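Local coordinates for polyketide synthase PksJ (Bacillus subtilis subsp. subtilis, PDB 4J1Q), which contains a ketoreductase domain that probably uses NADPH for stereoselective alpha- and beta-ketoreduction on the bacillaene polyketide assembly line, at residues A[117-122]-A[362-367]; A[293-298]-A[307-312]; A[312-317]-A[356-361]. All coordinates share one frame; numbering follows the deposited sequence.

Contact 3 is the core contact of the three, while contact 1 lies at the surface and contact 2 is partly buried. Helix 349-370 supplies one side of contacts 1 and 3. Helix 304-324 enters contacts 2 and 3, which share Gln312. Contacts 1 and 3 touch where Leu122 CD2 comes 3.6 Å from Phe361 N. Contacts 1 and 2 stand about 10 Å apart at their nearest atoms, on opposite sides of the centre of the chain. Contact 1 rests on one tyrosine against a loop, contact 2 on a valine and a doubtful ion pair, and contact 3 on apolar packing and a lysine hydrogen-bonded to the NADPH ribose.

Contact 1: A[117-122]-A[362-367]; sequences EKEKQL and AEYRRS
Tyr364 reaches from helix 349-370 of the Rossmann-fold ketoreductase region and packs on segment 117-122, part of the connection between strand 108-115 and helix 126-136. The contact therefore ties together parts of the chain some 240 residues apart. No hydrogen bond crosses it.

The apolar part is made by Leu122. Its CD2 lies 3.9 Å from Tyr364 CB, while its CD1 sits over one face of the tyrosine ring. Leu122 also touches Phe357, Ala360 and Phe361, so it packs along about two turns of the same helix. Phe361 meets the Tyr364 ring as well, with the two planes about 60° apart.

The remaining contacts bring polar residues against the tyrosine. Gln121 OE1 stands 4.1 Å from Tyr364 CB, and its amide plane is nearly perpendicular to the ring, at 86°. Glu119 meets the phenol end through its aliphatic part, with CG 3.9 Å from Tyr364 OH. The tyrosine CG is anti to the backbone N (chi1 158°), which carries the ring out from the helix to the loop. There the backbone of Lys118 approaches obliquely, its O 3.6 Å from Tyr364 CE1.

Contact 2: A[293-298]-A[307-312]; sequences SSKDRF and FQEVLQ
Ser293 and Val310 form the closest backbone approach of this contact, with their CA atoms 6.2 Å apart. They join a loop to a helix in the Rossmann-fold ketoreductase region. Segment 293-298 is irregular and belongs to the loop after strand 286-289. Segment 307-312 lies on helix 304-324, the next helix in the chain. The loop thus turns back to pack on the helix that follows it. Leu311 N bonds to Phe307 O within the helix, and the bond from Gln312 N to Gln308 O is weak.

Val310 is the buried residue of the contact. Its side chain points at the loop and meets a backbone carbonyl, with Val310 CB 3.7 Å from Ser293 O. The same valine also touches Asp350 of helix 349-370. The side chain of Ser293 is about 5 Å, nearest atoms, from the bound NADPH, which places this end of the contact near the cofactor.

Lys295 and Glu309 lie farther out. The carboxylate position is less sure because Glu309 OE2 is modelled too close to the lysine chain. A salt bridge between Lys295 NZ and Glu309 OE2 is possible, but doubtful. As modelled, the two side chains cross at about a right angle, and Lys295 is extended as far as CE and then bends at its last torsion (chi4 -55°). Nearer the lysine backbone, Lys295 CG lies 4.3 Å from Val310 CG1.

Contact 3: A[312-317]-A[356-361]; sequences QPKVSG and SFMDAF. With NDP (NADPH dihydro-nicotinamide-adenine-dinucleotide phosphate), chain B.
Phe357 and Met358 of helix 349-370 pack against Lys314 and Val315 of helix 304-324, both helices of the Rossmann-fold ketoreductase. The axes of the two short helical segments come within 9.2 Å, and their N-to-C directions differ by 32°. Helix 304-324 is kinked at Pro313, which has no N-H to give; Lys314 N also makes no bond to the turn before.

Phe357 comes first. One face of its ring receives Val315 CG1 in a CH-pi contact, 3.5 Å from the centroid and 4° off the normal. The methyl is therefore centred on the ring. Val315 CG2 rests near the root of the ring, 4.0 Å from Phe357 CB. The Phe357 ring also meets Tyr85.

Met358 follows and crosses the lysine chain obliquely, its SD 3.9 Å from Lys314 CG. Its CG is 3.4 Å from Lys314 O. The methionine bends at its last torsion (chi3 -54°), and Met358 CE ends 3.6 Å from Lys314 NZ.

Lys314 continues to the cofactor. Its NZ gives hydrogen bonds to both hydroxyl oxygens of the nicotinamide ribose, 2.5 Å to O3D and 3.1 Å to O2D, as in short-chain dehydrogenase/reductase relatives. A third bond goes to Asn355 OD1. The arrangement is consistent with the methionine packing and the three bonds together holding this lysine at the ribose.

Contact 1: A[117-122]-A[362-367]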
loop_
_atom_site.group_PDB
_atom_site.type_symbol
_atom_site.label_atom_id
_atom_site.label_comp_id
_atom_site.label_asym_id
_atom_site.label_seq_id
_atom_site.Cartn_x
_atom_site.Cartn_y
_atom_site.Cartn_z
ATOM N N GLU A 117 -10.512 -7.438 12.536
ATOM C CA GLU A 117 -11.570 -6.837 13.305
ATOM C C GLU A 117 -11.898 -5.554 12.577
ATOM O O GLU A 117 -11.412 -5.336 11.462
ATOM C CB GLU A 117 -11.095 -6.555 14.725
ATOM C CG GLU A 117 -12.191 -6.068 15.666
ATOM C CD GLU A 117 -12.011 -6.551 17.095
ATOM O OE1 GLU A 117 -12.653 -7.562 17.456
ATOM O OE2 GLU A 117 -11.256 -5.911 17.868
ATOM N N LYS A 118 -12.691 -4.696 13.206
ATOM C CA LYS A 118 -13.268 -3.540 12.528
ATOM C C LYS A 118 -12.245 -2.746 11.703
ATOM O O LYS A 118 -12.454 -2.494 10.518
ATOM C CB LYS A 118 -13.955 -2.626 13.545
ATOM C CG LYS A 118 -15.180 -1.906 13.005
ATOM C CD LYS A 118 -16.121 -1.492 14.130
ATOM C CE LYS A 118 -16.930 -2.670 14.659
ATOM N NZ LYS A 118 -18.325 -2.698 14.135
ATOM N N GLU A 119 -11.165 -2.317 12.343
ATOM C CA GLU A 119 -10.160 -1.500 11.675
ATOM C C GLU A 119 -8.785 -2.097 11.853
ATOM O O GLU A 119 -7.842 -1.661 11.224
ATOM C CB GLU A 119 -10.160 -0.088 12.237
ATOM C CG GLU A 119 -11.199 0.816 11.617
ATOM C CD GLU A 119 -11.771 1.821 12.600
ATOM O OE1 GLU A 119 -10.976 2.408 13.372
ATOM O OE2 GLU A 119 -13.014 1.999 12.615
ATOM N N LYS A 120 -8.670 -3.070 12.745
ATOM C CA LYS A 120 -7.388 -3.633 13.126
ATOM C C LYS A 120 -6.792 -4.441 11.979
ATOM O O LYS A 120 -5.610 -4.795 11.981
ATOM C CB LYS A 120 -7.551 -4.497 14.380
ATOM C CG LYS A 120 -7.753 -3.674 15.641
ATOM C CD LYS A 120 -8.520 -4.438 16.702
ATOM C CE LYS A 120 -8.713 -3.586 17.950
ATOM N NZ LYS A 120 -7.612 -3.763 18.938
ATOM N N GLN A 121 -7.638 -4.692 10.990
ATOM C CA GLN A 121 -7.246 -5.331 9.742
ATOM C C GLN A 121 -6.073 -4.571 9.109
ATOM O O GLN A 121 -5.139 -5.164 8.577
ATOM C CB GLN A 121 -8.435 -5.283 8.781
ATOM C CG GLN A 121 -8.727 -6.585 8.078
ATOM C CD GLN A 121 -9.969 -6.484 7.210
ATOM O OE1 GLN A 121 -10.095 -5.559 6.384
ATOM N NE2 GLN A 121 -10.934 -7.388 7.443
ATOM N N LEU A 122 -6.183 -3.249 9.121
ATOM C CA LEU A 122 -5.214 -2.378 8.518
ATOM C C LEU A 122 -3.768 -2.563 9.007
ATOM O O LEU A 122 -2.832 -2.334 8.245
ATOM C CB LEU A 122 -5.659 -0.945 8.704
ATOM C CG LEU A 122 -6.995 -0.640 8.021
ATOM C CD1 LEU A 122 -7.378 0.808 8.263
ATOM C CD2 LEU A 122 -6.912 -0.942 6.535
ATOM N N ALA A 362 -7.900 -0.790 0.733
ATOM C CA ALA A 362 -8.788 -1.079 -0.400
ATOM C C ALA A 362 -9.856 -2.102 -0.016
ATOM O O ALA A 362 -11.037 -1.937 -0.354
ATOM C CB ALA A 362 -8.007 -1.546 -1.626
ATOM N N GLU A 363 -9.438 -3.184 0.631
ATOM C CA GLU A 363 -10.396 -4.190 1.079
ATOM C C GLU A 363 -11.302 -3.638 2.175
ATOM O O GLU A 363 -12.506 -3.899 2.187
ATOM C CB GLU A 363 -9.698 -5.472 1.556
ATOM C CG GLU A 363 -10.644 -6.657 1.725
ATOM C CD GLU A 363 -11.132 -7.248 0.401
ATOM O OE1 GLU A 363 -10.460 -8.161 -0.125
ATOM O OE2 GLU A 363 -12.205 -6.835 -0.097
ATOM N N TYR A 364 -10.715 -2.875 3.087
ATOM C CA TYR A 364 -11.469 -2.307 4.187
ATOM C C TYR A 364 -12.543 -1.327 3.703
ATOM O O TYR A 364 -13.655 -1.309 4.227
ATOM C CB TYR A 364 -10.523 -1.645 5.176
ATOM C CG TYR A 364 -11.167 -0.600 6.040
ATOM C CD1 TYR A 364 -11.950 -0.953 7.142
ATOM C CD2 TYR A 364 -10.952 0.747 5.791
ATOM C CE1 TYR A 364 -12.523 0.013 7.947
ATOM C CE2 TYR A 364 -11.526 1.720 6.582
ATOM C CZ TYR A 364 -12.300 1.355 7.661
ATOM O OH TYR A 364 -12.819 2.356 8.455
ATOM N N ARG A 365 -12.231 -0.556 2.666
ATOM C CA ARG A 365 -13.224 0.335 2.087
ATOM C C ARG A 365 -14.371 -0.424 1.403
ATOM O O ARG A 365 -15.538 -0.051 1.548
ATOM C CB ARG A 365 -12.598 1.362 1.143
ATOM C CG ARG A 365 -13.291 2.716 1.199
ATOM C CD ARG A 365 -12.650 3.728 0.264
ATOM N NE ARG A 365 -13.327 3.782 -1.020
ATOM C CZ ARG A 365 -14.393 4.532 -1.284
ATOM N NH1 ARG A 365 -14.905 5.346 -0.364
ATOM N NH2 ARG A 365 -14.938 4.472 -2.483
ATOM N N ARG A 366 -14.050 -1.509 0.703
ATOM C CA ARG A 366 -15.085 -2.298 0.017
ATOM C C ARG A 366 -16.128 -2.818 0.996
ATOM O O ARG A 366 -17.319 -2.798 0.716
ATOM C CB ARG A 366 -14.479 -3.469 -0.765
ATOM C CG ARG A 366 -13.490 -3.042 -1.825
ATOM C CD ARG A 366 -13.530 -3.967 -3.021
ATOM N NE ARG A 366 -13.072 -3.269 -4.227
ATOM C CZ ARG A 366 -12.706 -3.877 -5.353
ATOM N NH1 ARG A 366 -12.788 -5.192 -5.447
ATOM N NH2 ARG A 366 -12.269 -3.170 -6.387
ATOM N N SER A 367 -15.662 -3.300 2.137
ATOM C CA SER A 367 -16.529 -3.823 3.179
ATOM C C SER A 367 -17.466 -2.718 3.641
ATOM O O SER A 367 -18.664 -2.934 3.831
ATOM C CB SER A 367 -15.667 -4.338 4.347
ATOM O OG SER A 367 -16.429 -4.636 5.498
#

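Contact 2: A[293-298]-A[307-312]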
loop_
_atom_site.group_PDB
_atom_site.type_symbol
_atom_site.label_atom_id
_atom_site.label_comp_id
_atom_site.label_asym_id
_atom_site.label_seq_id
_atom_site.Cartn_x
_atom_site.Cartn_y
_atom_site.Cartn_z
ATOM N N SER A 293 5.715 9.966 -1.787
ATOM C CA SER A 293 7.083 10.177 -2.173
ATOM C C SER A 293 7.868 9.086 -1.464
ATOM O O SER A 293 7.400 8.553 -0.483
ATOM C CB SER A 293 7.556 11.572 -1.726
ATOM O OG SER A 293 7.382 11.771 -0.322
ATOM N N SER A 294 8.973 8.652 -2.050
ATOM C CA SER A 294 9.866 7.734 -1.380
ATOM C C SER A 294 11.160 8.446 -1.049
ATOM O O SER A 294 11.610 9.318 -1.807
ATOM C CB SER A 294 10.167 6.571 -2.293
ATOM O OG SER A 294 10.919 7.011 -3.419
ATOM N N LYS A 295 11.750 8.098 0.092
ATOM C CA LYS A 295 13.056 8.620 0.441
ATOM C C LYS A 295 13.998 7.494 0.800
ATOM O O LYS A 295 13.954 6.967 1.908
ATOM C CB LYS A 295 12.935 9.609 1.596
ATOM C CG LYS A 295 12.088 10.823 1.231
ATOM C CD LYS A 295 11.971 11.828 2.355
ATOM C CE LYS A 295 11.094 12.996 1.898
ATOM N NZ LYS A 295 11.582 13.636 0.633
ATOM N N ASP A 296 14.836 7.092 -0.132
ATOM C CA ASP A 296 15.613 5.881 0.074
ATOM C C ASP A 296 16.693 5.993 1.140
ATOM O O ASP A 296 17.507 6.912 1.126
ATOM C CB ASP A 296 16.183 5.402 -1.232
ATOM C CG ASP A 296 15.096 5.075 -2.221
ATOM O OD1 ASP A 296 13.931 4.973 -1.779
ATOM O OD2 ASP A 296 15.379 4.985 -3.436
ATOM N N ARG A 297 16.570 5.147 2.154
ATOM C CA ARG A 297 17.616 4.929 3.128
ATOM C C ARG A 297 17.399 3.605 3.836
ATOM O O ARG A 297 16.264 3.234 4.084
ATOM C CB ARG A 297 17.623 6.040 4.157
ATOM C CG ARG A 297 18.754 7.017 3.922
ATOM C CD ARG A 297 19.020 7.796 5.185
ATOM N NE ARG A 297 18.347 9.092 5.183
ATOM C CZ ARG A 297 18.579 10.034 6.091
ATOM N NH1 ARG A 297 17.918 11.186 6.044
ATOM N NH2 ARG A 297 19.479 9.825 7.053
ATOM N N PHE A 298 18.491 2.951 4.237
ATOM C CA PHE A 298 18.397 1.673 4.922
ATOM C C PHE A 298 17.886 1.907 6.324
ATOM O O PHE A 298 18.214 2.917 6.946
ATOM C CB PHE A 298 19.769 1.011 4.997
ATOM C CG PHE A 298 20.024 0.029 3.895
ATOM C CD1 PHE A 298 19.930 0.416 2.568
ATOM C CD2 PHE A 298 20.414 -1.263 4.186
ATOM C CE1 PHE A 298 20.183 -0.477 1.550
ATOM C CE2 PHE A 298 20.662 -2.166 3.177
ATOM C CZ PHE A 298 20.601 -1.750 1.853
ATOM N N PHE A 307 10.941 8.745 8.210
ATOM C CA PHE A 307 9.987 7.651 8.313
ATOM C C PHE A 307 8.527 8.130 8.378
ATOM O O PHE A 307 7.730 7.800 7.524
ATOM C CB PHE A 307 10.331 6.782 9.535
ATOM C CG PHE A 307 9.654 5.444 9.540
ATOM C CD1 PHE A 307 10.245 4.352 8.916
ATOM C CD2 PHE A 307 8.392 5.283 10.109
ATOM C CE1 PHE A 307 9.610 3.115 8.880
ATOM C CE2 PHE A 307 7.752 4.046 10.081
ATOM C CZ PHE A 307 8.363 2.958 9.464
ATOM N N GLN A 308 8.188 8.949 9.362
ATOM C CA GLN A 308 6.820 9.485 9.477
ATOM C C GLN A 308 6.430 10.260 8.252
ATOM O O GLN A 308 5.255 10.289 7.867
ATOM C CB GLN A 308 6.654 10.390 10.715
ATOM C CG GLN A 308 6.561 9.610 12.036
ATOM C CD GLN A 308 5.434 8.595 12.018
ATOM O OE1 GLN A 308 5.594 7.479 12.488
ATOM N NE2 GLN A 308 4.278 8.986 11.463
ATOM N N GLU A 309 7.384 10.992 7.699
ATOM C CA GLU A 309 7.111 11.895 6.594
ATOM C C GLU A 309 6.703 11.141 5.335
ATOM O O GLU A 309 5.872 11.607 4.563
ATOM C CB GLU A 309 8.340 12.733 6.323
ATOM C CG GLU A 309 8.218 13.726 5.189
ATOM C CD GLU A 309 9.588 14.245 4.754
ATOM O OE1 GLU A 309 10.378 14.732 5.604
ATOM O OE2 GLU A 309 9.922 14.089 3.563
ATOM N N VAL A 310 7.274 9.964 5.097
ATOM C CA VAL A 310 6.774 9.207 3.954
ATOM C C VAL A 310 5.497 8.407 4.207
ATOM O O VAL A 310 4.727 8.199 3.280
ATOM C CB VAL A 310 7.856 8.427 3.172
ATOM C CG1 VAL A 310 9.259 8.761 3.648
ATOM C CG2 VAL A 310 7.568 6.931 3.150
ATOM N N LEU A 311 5.231 8.056 5.464
ATOM C CA LEU A 311 3.954 7.439 5.840
ATOM C C LEU A 311 2.775 8.403 5.689
ATOM O O LEU A 311 1.681 7.989 5.322
ATOM C CB LEU A 311 3.983 6.935 7.283
ATOM C CG LEU A 311 4.822 5.722 7.648
ATOM C CD1 LEU A 311 4.828 5.548 9.156
ATOM C CD2 LEU A 311 4.325 4.450 6.977
ATOM N N GLN A 312 2.999 9.679 5.983
ATOM C CA GLN A 312 1.898 10.610 6.205
ATOM C C GLN A 312 0.866 10.635 5.076
ATOM O O GLN A 312 -0.281 10.214 5.286
ATOM C CB GLN A 312 2.430 12.018 6.534
ATOM C CG GLN A 312 2.757 12.219 8.011
ATOM C CD GLN A 312 1.577 12.788 8.776
ATOM O OE1 GLN A 312 1.398 14.002 8.836
ATOM N NE2 GLN A 312 0.738 11.917 9.327
#

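Contact 3: A[312-317]-A[356-361]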
loop_
_atom_site.group_PDB
_atom_site.type_symbol
_atom_site.label_atom_id
_atom_site.label_comp_id
_atom_site.label_asym_id
_atom_site.label_seq_id
_atom_site.Cartn_x
_atom_site.Cartn_y
_atom_site.Cartn_z
ATOM N N GLN A 312 2.999 9.679 5.983
ATOM C CA GLN A 312 1.898 10.610 6.205
ATOM C C GLN A 312 0.866 10.635 5.076
ATOM O O GLN A 312 -0.281 10.214 5.286
ATOM C CB GLN A 312 2.430 12.018 6.534
ATOM C CG GLN A 312 2.757 12.219 8.011
ATOM C CD GLN A 312 1.577 12.788 8.776
ATOM O OE1 GLN A 312 1.398 14.002 8.836
ATOM N NE2 GLN A 312 0.738 11.917 9.327
ATOM N N PRO A 313 1.291 11.035 3.852
ATOM C CA PRO A 313 0.325 11.228 2.750
ATOM C C PRO A 313 -0.437 9.975 2.382
ATOM O O PRO A 313 -1.580 10.062 1.928
ATOM C CB PRO A 313 1.207 11.656 1.557
ATOM C CG PRO A 313 2.611 11.273 1.951
ATOM C CD PRO A 313 2.667 11.384 3.446
ATOM N N LYS A 314 0.184 8.808 2.567
ATOM C CA LYS A 314 -0.413 7.562 2.074
ATOM C C LYS A 314 -1.246 6.904 3.182
ATOM O O LYS A 314 -2.074 6.014 2.939
ATOM C CB LYS A 314 0.679 6.617 1.550
ATOM C CG LYS A 314 1.167 6.969 0.131
ATOM C CD LYS A 314 2.271 6.046 -0.346
ATOM C CE LYS A 314 2.809 6.452 -1.712
ATOM N NZ LYS A 314 1.977 6.045 -2.896
ATOM N N VAL A 315 -1.014 7.316 4.423
ATOM C CA VAL A 315 -1.672 6.629 5.520
ATOM C C VAL A 315 -2.737 7.492 6.168
ATOM O O VAL A 315 -3.920 7.283 5.915
ATOM C CB VAL A 315 -0.667 6.019 6.516
ATOM C CG1 VAL A 315 -1.398 5.264 7.620
ATOM C CG2 VAL A 315 0.249 5.084 5.763
ATOM N N SER A 316 -2.321 8.568 6.827
ATOM C CA SER A 316 -3.257 9.562 7.318
ATOM C C SER A 316 -3.899 10.334 6.185
ATOM O O SER A 316 -5.116 10.625 6.224
ATOM C CB SER A 316 -2.572 10.541 8.275
ATOM O OG SER A 316 -2.382 9.926 9.523
ATOM N N GLY A 317 -3.083 10.717 5.208
ATOM C CA GLY A 317 -3.580 11.472 4.072
ATOM C C GLY A 317 -4.731 10.750 3.423
ATOM O O GLY A 317 -5.748 11.359 3.099
ATOM N N SER A 356 1.631 -0.607 1.644
ATOM C CA SER A 356 0.873 -1.781 2.133
ATOM C C SER A 356 -0.391 -1.398 2.880
ATOM O O SER A 356 -1.338 -2.177 2.903
ATOM C CB SER A 356 1.701 -2.643 3.095
ATOM O OG SER A 356 2.810 -3.199 2.455
ATOM N N PHE A 357 -0.336 -0.315 3.652
ATOM C CA PHE A 357 -1.547 0.186 4.314
ATOM C C PHE A 357 -2.637 0.505 3.303
ATOM O O PHE A 357 -3.820 0.189 3.546
ATOM C CB PHE A 357 -1.243 1.422 5.162
ATOM C CG PHE A 357 -2.478 2.114 5.700
ATOM C CD1 PHE A 357 -2.900 1.891 7.004
ATOM C CD2 PHE A 357 -3.151 3.059 4.946
ATOM C CE1 PHE A 357 -3.972 2.589 7.536
ATOM C CE2 PHE A 357 -4.215 3.750 5.464
ATOM C CZ PHE A 357 -4.651 3.493 6.737
ATOM N N MET A 358 -2.256 1.097 2.164
ATOM C CA MET A 358 -3.244 1.471 1.143
ATOM C C MET A 358 -3.898 0.243 0.556
ATOM O O MET A 358 -5.128 0.171 0.477
ATOM C CB MET A 358 -2.604 2.315 0.024
ATOM C CG MET A 358 -2.170 3.684 0.518
ATOM S SD MET A 358 -2.025 4.886 -0.798
ATOM C CE MET A 358 -0.911 4.106 -1.979
ATOM N N ASP A 359 -3.061 -0.746 0.201
ATOM C CA ASP A 359 -3.557 -2.081 -0.216
ATOM C C ASP A 359 -4.568 -2.649 0.781
ATOM O O ASP A 359 -5.646 -3.070 0.392
ATOM C CB ASP A 359 -2.402 -3.072 -0.388
ATOM C CG ASP A 359 -1.336 -2.559 -1.354
ATOM O OD1 ASP A 359 -1.628 -1.598 -2.131
ATOM O OD2 ASP A 359 -0.195 -3.106 -1.323
ATOM N N ALA A 360 -4.219 -2.637 2.062
ATOM C CA ALA A 360 -5.113 -3.155 3.110
ATOM C C ALA A 360 -6.369 -2.304 3.192
ATOM O O ALA A 360 -7.454 -2.817 3.425
ATOM C CB ALA A 360 -4.422 -3.197 4.474
ATOM N N PHE A 361 -6.219 -1.006 2.976
ATOM C CA PHE A 361 -7.362 -0.095 3.011
ATOM C C PHE A 361 -8.383 -0.369 1.901
ATOM O O PHE A 361 -9.592 -0.200 2.096
ATOM C CB PHE A 361 -6.867 1.352 2.951
ATOM C CG PHE A 361 -7.859 2.357 3.465
ATOM C CD1 PHE A 361 -8.016 2.568 4.829
ATOM C CD2 PHE A 361 -8.652 3.078 2.586
ATOM C CE1 PHE A 361 -8.961 3.474 5.303
ATOM C CE2 PHE A 361 -9.609 3.964 3.058
ATOM C CZ PHE A 361 -9.753 4.175 4.415
HETATM P PA NDP B . 5.958 12.254 -7.715
HETATM O O1A NDP B . 6.824 12.479 -6.469
HETATM O O2A NDP B . 6.244 12.874 -9.047
HETATM O O5B NDP B . 4.435 12.539 -7.328
HETATM C C5B NDP B . 4.023 12.592 -5.960
HETATM C C4B NDP B . 3.278 13.908 -5.807
HETATM O O4B NDP B . 2.648 13.922 -4.524
HETATM C C3B NDP B . 4.262 15.068 -5.784
HETATM O O3B NDP B . 3.822 15.925 -6.874
HETATM C C2B NDP B . 4.056 15.748 -4.433
HETATM O O2B NDP B . 3.915 17.192 -4.603
HETATM C C1B NDP B . 2.710 15.229 -3.962
HETATM N N9A NDP B . 2.746 15.129 -2.472
HETATM C C8A NDP B . 3.761 14.605 -1.697
HETATM N N7A NDP B . 3.371 14.707 -0.367
HETATM C C5A NDP B . 2.073 15.243 -0.334
HETATM C C6A NDP B . 1.186 15.573 0.689
HETATM N N6A NDP B . 1.505 15.415 2.015
HETATM N N1A NDP B . -0.031 16.101 0.374
HETATM C C2A NDP B . -0.368 16.340 -0.918
HETATM N N3A NDP B . 0.497 16.067 -1.918
HETATM C C4A NDP B . 1.707 15.481 -1.660
HETATM O O3 NDP B . 5.843 10.656 -7.902
HETATM P PN NDP B . 4.948 10.023 -9.067
HETATM O O1N NDP B . 5.964 9.240 -9.895
HETATM O O2N NDP B . 3.971 11.038 -9.631
HETATM O O5D NDP B . 4.076 8.945 -8.238
HETATM C C5D NDP B . 2.648 9.011 -8.123
HETATM C C4D NDP B . 2.210 7.947 -7.091
HETATM O O4D NDP B . 2.391 6.634 -7.666
HETATM C C3D NDP B . 3.096 7.992 -5.838
HETATM O O3D NDP B . 2.296 7.827 -4.643
HETATM C C2D NDP B . 4.046 6.851 -6.032
HETATM O O2D NDP B . 4.386 6.307 -4.753
HETATM C C1D NDP B . 3.286 5.847 -6.910
HETATM N N1N NDP B . 4.198 5.100 -7.787
HETATM C C2N NDP B . 4.910 5.720 -8.771
HETATM C C3N NDP B . 5.830 5.007 -9.575
HETATM C C7N NDP B . 6.603 5.725 -10.684
HETATM O O7N NDP B . 7.139 5.039 -11.564
HETATM N N7N NDP B . 6.775 7.068 -10.649
HETATM C C4N NDP B . 6.068 3.631 -9.317
HETATM C C5N NDP B . 5.341 3.026 -8.273
HETATM C C6N NDP B . 4.421 3.797 -7.521
HETATM P P2B NDP B . 4.306 18.230 -3.420
HETATM O O1X NDP B . 5.728 17.771 -3.029
HETATM O O2X NDP B . 4.139 19.542 -4.176
HETATM O O3X NDP B . 3.297 18.026 -2.309
#